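Local structure of beta-2-microglobulin (Danio rerio, 4M9O) at residues Val4-Val9 and Glu89-Ser94; Ser13-Pro16 and Gly20-Asn23; Ile39-Asn44 and Ser49-Thr54. The protein serves as a component of the class I major histocompatibility complex and takes part in presenting peptide antigens to the immune system. All coordinates share one frame; numbering follows the deposited sequence.

Overall arrangement
Near the N terminus, residues Val4-Val9 lead into strand 8-13. Contact 1 closes the longest loop: it brings Val4-Val9 against the late strand 89-94, on the other sheet of the immunoglobulin sandwich. The two smaller loops lie within this one. Contact 2 comes first and joins the two ends of the loop between strands 8-13 and 23-30, so it stays at one end of one sheet. Contact 3 follows in series, without crossing contact 2. It spans from strand 38-43 to residues 49-54, and thus again from sheet to sheet. Contacts 1 and 3 lie on opposite sides of the chain's centre, with their centres about 16 Å apart.

Contact 1. Residues Val4-Val9 and Glu89-Ser94; sequences VSTPKV and ETKKFS
Val9 and Phe93 carry the apolar part of this contact. Val9 sits over one face of the Phe93 ring. Its CB lies 3.9 Å from the ring centroid, only 6° off the ring normal, which makes a CH-pi contact. The two methyls reach the same face at different places. Val9 CG1 is 3.8 Å from Phe93 CD2 and is also close to CG, near the root of the ring. Val9 CG2 is 3.9 Å from Phe93 CE2 and about as near to CZ, toward the far end. The isopropyl group therefore covers the ring from its root to its tip. The side chains cross at about a right angle. On Phe93, CG is anti to the carbonyl carbon (chi1 -56°), and this brings the ring out to meet Val9.

The polar part runs through water. One water donates to Pro7 O at 2.9 Å and accepts from Lys91 NZ at 3.0 Å. It bridges the carbonyl of Pro7 and the ammonium group of Lys91. Lys91 NZ also comes to 4.3 Å from Thr6 OG1, which is a loose approach. Thr6 and Lys91 are both exposed, so this side of the contact belongs to the surface.

The contact joins the edge strands of two different sheets in the immunoglobulin sandwich. Strand 8-13 is outermost in one sheet, and strand 89-94 is outermost in the other. Val9 also touches Cys27 and Val29 of strand 23-30 and Val84 of strand 80-86. Phe93 is backbone-bonded to Cys82, whose disulfide with Cys27 ties the two sheets together next to this contact.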
# COMPACT_ATOMS: atom_id res chain seq x y z
N VAL A 4 -2.15 -9.31 -19.80
CA VAL A 4 -2.44 -8.60 -18.58
C VAL A 4 -2.30 -9.41 -17.32
O VAL A 4 -2.68 -10.53 -17.27
CB VAL A 4 -3.84 -8.00 -18.64
CG1 VAL A 4 -4.27 -7.53 -17.32
CG2 VAL A 4 -3.94 -6.93 -19.68
N SER A 5 -1.70 -8.81 -16.31
CA SER A 5 -1.59 -9.40 -15.00
C SER A 5 -2.09 -8.50 -13.91
O SER A 5 -1.69 -7.40 -13.80
CB SER A 5 -0.15 -9.71 -14.69
OG SER A 5 0.42 -10.57 -15.58
N THR A 6 -2.95 -9.02 -13.07
CA THR A 6 -3.43 -8.27 -11.94
C THR A 6 -2.35 -8.08 -10.81
O THR A 6 -1.58 -8.93 -10.57
CB THR A 6 -4.76 -8.89 -11.43
OG1 THR A 6 -5.59 -7.90 -10.85
CG2 THR A 6 -4.53 -9.95 -10.49
N PRO A 7 -2.32 -6.94 -10.18
CA PRO A 7 -1.36 -6.65 -9.14
C PRO A 7 -1.50 -7.57 -7.95
O PRO A 7 -2.56 -7.95 -7.62
CB PRO A 7 -1.70 -5.22 -8.76
CG PRO A 7 -2.70 -4.77 -9.68
CD PRO A 7 -3.34 -5.90 -10.27
N LYS A 8 -0.40 -7.93 -7.35
CA LYS A 8 -0.40 -8.59 -6.07
C LYS A 8 -0.10 -7.50 -5.07
O LYS A 8 0.86 -6.84 -5.19
CB LYS A 8 0.65 -9.69 -5.97
CG LYS A 8 0.58 -10.73 -7.02
CD LYS A 8 1.72 -11.64 -6.98
CE LYS A 8 1.49 -12.95 -7.74
NZ LYS A 8 0.10 -13.27 -8.14
N VAL A 9 -0.97 -7.32 -4.10
CA VAL A 9 -0.89 -6.26 -3.13
C VAL A 9 -0.85 -6.74 -1.70
O VAL A 9 -1.59 -7.60 -1.33
CB VAL A 9 -2.09 -5.32 -3.25
CG1 VAL A 9 -2.01 -4.20 -2.31
CG2 VAL A 9 -2.30 -4.86 -4.63
N GLU A 89 -9.60 -0.14 -12.63
CA GLU A 89 -10.30 -0.63 -11.48
C GLU A 89 -9.58 -0.34 -10.19
O GLU A 89 -8.42 -0.57 -10.06
CB GLU A 89 -10.62 -2.09 -11.61
CG GLU A 89 -11.53 -2.55 -10.54
CD GLU A 89 -11.42 -4.02 -10.22
OE1 GLU A 89 -12.26 -4.52 -9.46
OE2 GLU A 89 -10.50 -4.67 -10.67
N THR A 90 -10.32 0.15 -9.22
CA THR A 90 -9.77 0.48 -7.94
C THR A 90 -10.16 -0.55 -6.93
O THR A 90 -11.29 -0.83 -6.75
CB THR A 90 -10.22 1.88 -7.49
OG1 THR A 90 -9.75 2.85 -8.40
CG2 THR A 90 -9.68 2.22 -6.11
N LYS A 91 -9.18 -1.12 -6.29
CA LYS A 91 -9.34 -2.08 -5.22
C LYS A 91 -8.74 -1.58 -3.90
O LYS A 91 -7.73 -1.00 -3.90
CB LYS A 91 -8.69 -3.39 -5.59
CG LYS A 91 -9.32 -4.13 -6.67
CD LYS A 91 -9.03 -5.56 -6.46
CE LYS A 91 -9.38 -6.39 -7.62
NZ LYS A 91 -8.40 -7.47 -7.66
N LYS A 92 -9.39 -1.87 -2.80
CA LYS A 92 -8.98 -1.42 -1.49
C LYS A 92 -8.50 -2.56 -0.60
O LYS A 92 -9.10 -3.59 -0.55
CB LYS A 92 -10.12 -0.68 -0.82
CG LYS A 92 -10.70 0.40 -1.63
CD LYS A 92 -10.00 1.65 -1.36
CE LYS A 92 -10.93 2.82 -1.27
NZ LYS A 92 -10.76 3.79 -2.36
N PHE A 93 -7.38 -2.38 0.05
CA PHE A 93 -6.80 -3.41 0.89
C PHE A 93 -6.58 -2.89 2.30
O PHE A 93 -5.88 -1.97 2.51
CB PHE A 93 -5.52 -3.95 0.26
CG PHE A 93 -5.70 -4.47 -1.12
CD1 PHE A 93 -5.82 -5.80 -1.36
CD2 PHE A 93 -5.80 -3.63 -2.18
CE1 PHE A 93 -6.00 -6.28 -2.59
CE2 PHE A 93 -5.98 -4.12 -3.42
CZ PHE A 93 -6.09 -5.45 -3.61
N SER A 94 -7.24 -3.50 3.25
CA SER A 94 -7.18 -3.09 4.64
C SER A 94 -5.97 -3.60 5.42
O SER A 94 -5.57 -4.68 5.23
CB SER A 94 -8.45 -3.50 5.36
OG SER A 94 -9.57 -2.84 4.86
O HOH W 1 -5.39 -7.24 -7.38

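Contact 2. Residues Ser13-Pro16 and Gly20-Asn23; sequences SHFP and GKPN
Asn23 grips the backbone of Phe15 with both ends of its side-chain amide. From CB, the chain runs with CG anti to the backbone N (chi1 -154°), which carries the amide toward residues 13-16. CG packs at 3.8 Å from Phe15 CB. OD1 accepts from Phe15 N at 3.1 Å, in the carbonyl plane and on a lone pair. ND2 donates to Phe15 O at 2.9 Å along a nearly straight path (170°), with the acceptor close to the amide plane of Asn23. These two bonds fix the rotation of the amide and satisfy a buried polar group.

Phe15 O has a second donor. Ser13 OG donates to it at 2.6 Å, tilted moderately from the carbonyl plane. Asn23 ND2 stands well above the other face, so two hydrogen bonds grip this oxygen from opposite faces. Lys21 lies beside this arrangement. Its chain bends near the end, so that NZ comes to 3.5 Å from Phe15 CB and CE to 3.5 Å from Pro16 O. The same NZ makes a weak hydrogen bond to Pro22 O.

The contact pins together the two ends of the loop joining strands 8-13 and 23-30, the A-B loop of the immunoglobulin fold. His14 is backbone-bonded to Thr24 of strand 23-30, and Asn23 to Phe72 of strand 63-72. Ser13 also touches Trp95, beyond the end of strand 89-94.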
# COMPACT_ATOMS: atom_id res chain seq x y z
N SER A 13 2.63 -3.26 8.36
CA SER A 13 3.48 -2.38 9.11
C SER A 13 4.90 -2.90 9.20
O SER A 13 5.13 -4.07 9.15
CB SER A 13 2.94 -2.06 10.50
OG SER A 13 2.77 -3.20 11.26
N HIS A 14 5.84 -1.99 9.34
CA HIS A 14 7.23 -2.29 9.50
C HIS A 14 7.52 -3.03 10.80
O HIS A 14 8.23 -3.97 10.82
CB HIS A 14 8.07 -1.03 9.40
CG HIS A 14 9.51 -1.29 9.17
ND1 HIS A 14 9.95 -2.26 8.31
CD2 HIS A 14 10.61 -0.75 9.71
CE1 HIS A 14 11.26 -2.29 8.33
NE2 HIS A 14 11.68 -1.37 9.17
N PHE A 15 6.86 -2.60 11.85
CA PHE A 15 6.97 -3.14 13.16
C PHE A 15 5.64 -3.66 13.61
O PHE A 15 4.65 -3.30 13.10
CB PHE A 15 7.40 -2.07 14.11
CG PHE A 15 8.76 -1.67 13.93
CD1 PHE A 15 9.73 -2.57 14.01
CD2 PHE A 15 9.08 -0.38 13.64
CE1 PHE A 15 10.99 -2.21 13.85
CE2 PHE A 15 10.34 -0.03 13.47
CZ PHE A 15 11.30 -0.93 13.59
N PRO A 16 5.64 -4.50 14.60
CA PRO A 16 4.40 -5.03 15.10
C PRO A 16 3.62 -3.87 15.63
O PRO A 16 4.15 -3.01 16.24
CB PRO A 16 4.86 -5.92 16.22
CG PRO A 16 6.16 -6.20 15.95
CD PRO A 16 6.77 -5.29 15.06
N GLY A 20 -0.76 3.53 19.94
CA GLY A 20 -0.06 4.70 20.39
C GLY A 20 1.42 4.72 20.08
O GLY A 20 2.10 5.62 20.43
N LYS A 21 1.92 3.73 19.40
CA LYS A 21 3.33 3.72 19.10
C LYS A 21 3.58 4.03 17.63
O LYS A 21 3.01 3.43 16.80
CB LYS A 21 3.98 2.40 19.55
CG LYS A 21 5.35 2.09 18.95
CD LYS A 21 5.75 0.61 19.02
CE LYS A 21 5.58 -0.19 17.64
NZ LYS A 21 6.48 0.24 16.56
N PRO A 22 4.46 4.98 17.36
CA PRO A 22 4.84 5.34 16.00
C PRO A 22 5.44 4.20 15.25
O PRO A 22 6.26 3.51 15.78
CB PRO A 22 5.91 6.38 16.22
CG PRO A 22 5.71 6.84 17.50
CD PRO A 22 5.23 5.75 18.32
N ASN A 23 5.01 4.06 14.00
CA ASN A 23 5.31 2.97 13.12
C ASN A 23 5.31 3.44 11.68
O ASN A 23 5.12 4.57 11.43
CB ASN A 23 4.28 1.87 13.31
CG ASN A 23 4.78 0.47 12.97
OD1 ASN A 23 5.61 0.27 12.14
ND2 ASN A 23 4.22 -0.48 13.61

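Contact 3. Residues Ile39-Asn44 and Ser49-Thr54; sequences IELLKN and SDTKQT
Thr51 lays its methyl against the base of Leu41, with Thr51 CG2 at 4.4 Å from Leu41 CB. The packing is light, although Leu41 is itself buried. A second link is made through water between Ile39 and Gln53. The Gln53 side chain is extended, with CG anti to the backbone N (chi1 -176°), and this puts OE1 near the backbone of Ile39. One water donates to Gln53 OE1 at 2.8 Å and accepts from Ile39 N at 3.0 Å. Ile39 O and Gln53 OE1 are both acceptors and stay 4.2 Å apart. Lys68 of strand 63-72 offers each of them a weak hydrogen bond from NZ, so the two oxygens share a positive group.

The contact spans the two sheets of the immunoglobulin sandwich. Strand 38-43 belongs to the sheet with strand 80-86, and Gln53 lies on strand 52-59, outermost in the other sheet. Ile39 and Leu41 reach Leu66 and Val70, respectively, of strand 63-72, next to 52-59 in that facing sheet. Both also touch Cys27, and Ile39 meets Cys82, so strand 38-43 packs against the disulfide at the centre of the sandwich.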
# COMPACT_ATOMS: atom_id res chain seq x y z
N ILE A 39 -1.48 4.19 -6.56
CA ILE A 39 -1.60 3.75 -5.20
C ILE A 39 -1.82 4.91 -4.25
O ILE A 39 -1.16 5.89 -4.34
CB ILE A 39 -0.32 3.06 -4.73
CG1 ILE A 39 0.05 1.90 -5.61
CG2 ILE A 39 -0.38 2.64 -3.31
CD1 ILE A 39 1.35 1.40 -5.33
N GLU A 40 -2.72 4.75 -3.30
CA GLU A 40 -2.92 5.71 -2.22
C GLU A 40 -3.08 5.03 -0.90
O GLU A 40 -3.58 3.95 -0.83
CB GLU A 40 -4.12 6.63 -2.41
CG GLU A 40 -4.13 7.52 -3.60
CD GLU A 40 -2.96 8.46 -3.70
OE1 GLU A 40 -2.45 8.97 -2.68
OE2 GLU A 40 -2.56 8.72 -4.82
N LEU A 41 -2.64 5.67 0.15
CA LEU A 41 -2.76 5.16 1.49
C LEU A 41 -3.83 5.99 2.17
O LEU A 41 -3.83 7.16 2.06
CB LEU A 41 -1.45 5.24 2.25
CG LEU A 41 -0.35 4.23 1.94
CD1 LEU A 41 0.95 4.51 2.64
CD2 LEU A 41 -0.84 2.92 2.25
N LEU A 42 -4.76 5.35 2.83
CA LEU A 42 -5.88 6.03 3.42
C LEU A 42 -6.06 5.81 4.90
O LEU A 42 -5.90 4.75 5.38
CB LEU A 42 -7.15 5.66 2.69
CG LEU A 42 -7.30 6.17 1.27
CD1 LEU A 42 -7.14 5.13 0.33
CD2 LEU A 42 -8.53 6.89 1.03
N LYS A 43 -6.38 6.87 5.60
CA LYS A 43 -6.73 6.80 7.00
C LYS A 43 -8.14 7.31 7.25
O LYS A 43 -8.45 8.42 6.95
CB LYS A 43 -5.76 7.56 7.87
CG LYS A 43 -6.17 7.65 9.32
CD LYS A 43 -5.37 8.64 10.01
CE LYS A 43 -5.65 8.68 11.46
NZ LYS A 43 -4.92 9.72 12.12
N ASN A 44 -8.98 6.46 7.78
CA ASN A 44 -10.32 6.84 8.17
C ASN A 44 -11.01 7.49 6.98
O ASN A 44 -11.74 8.42 7.09
CB ASN A 44 -10.32 7.70 9.46
CG ASN A 44 -9.92 6.91 10.68
OD1 ASN A 44 -10.01 5.71 10.69
ND2 ASN A 44 -9.48 7.58 11.69
N SER A 49 -1.42 12.20 3.79
CA SER A 49 -0.44 13.12 3.31
C SER A 49 0.94 12.75 3.73
O SER A 49 1.13 11.99 4.64
CB SER A 49 -0.76 14.54 3.76
OG SER A 49 -0.36 14.77 5.07
N ASP A 50 1.91 13.30 3.06
CA ASP A 50 3.28 13.00 3.38
C ASP A 50 3.66 11.52 3.19
O ASP A 50 4.43 11.00 3.92
CB ASP A 50 3.54 13.40 4.79
CG ASP A 50 3.25 14.85 5.04
OD1 ASP A 50 2.48 15.14 5.95
OD2 ASP A 50 3.79 15.70 4.33
N THR A 51 3.07 10.88 2.21
CA THR A 51 3.41 9.54 1.85
C THR A 51 4.63 9.60 0.95
O THR A 51 4.92 10.59 0.38
CB THR A 51 2.27 8.78 1.17
OG1 THR A 51 2.00 9.35 -0.08
CG2 THR A 51 1.04 8.81 1.97
N LYS A 52 5.32 8.50 0.90
CA LYS A 52 6.49 8.33 0.09
C LYS A 52 6.25 7.19 -0.88
O LYS A 52 5.72 6.20 -0.52
CB LYS A 52 7.66 7.99 0.96
CG LYS A 52 8.01 9.04 1.95
CD LYS A 52 9.02 9.97 1.39
CE LYS A 52 9.06 11.33 2.10
NZ LYS A 52 10.17 12.18 1.63
N GLN A 53 6.65 7.38 -2.12
CA GLN A 53 6.56 6.36 -3.13
C GLN A 53 7.92 6.09 -3.82
O GLN A 53 8.61 6.99 -4.20
CB GLN A 53 5.46 6.70 -4.14
CG GLN A 53 5.16 5.70 -5.21
CD GLN A 53 3.96 6.08 -6.02
OE1 GLN A 53 2.87 6.06 -5.55
NE2 GLN A 53 4.18 6.47 -7.18
N THR A 54 8.27 4.83 -3.96
CA THR A 54 9.46 4.46 -4.68
C THR A 54 9.24 4.65 -6.18
O THR A 54 8.16 4.70 -6.62
CB THR A 54 9.96 3.02 -4.36
OG1 THR A 54 9.00 2.07 -4.76
CG2 THR A 54 10.24 2.87 -2.89
O HOH W 2 0.60 6.32 -7.13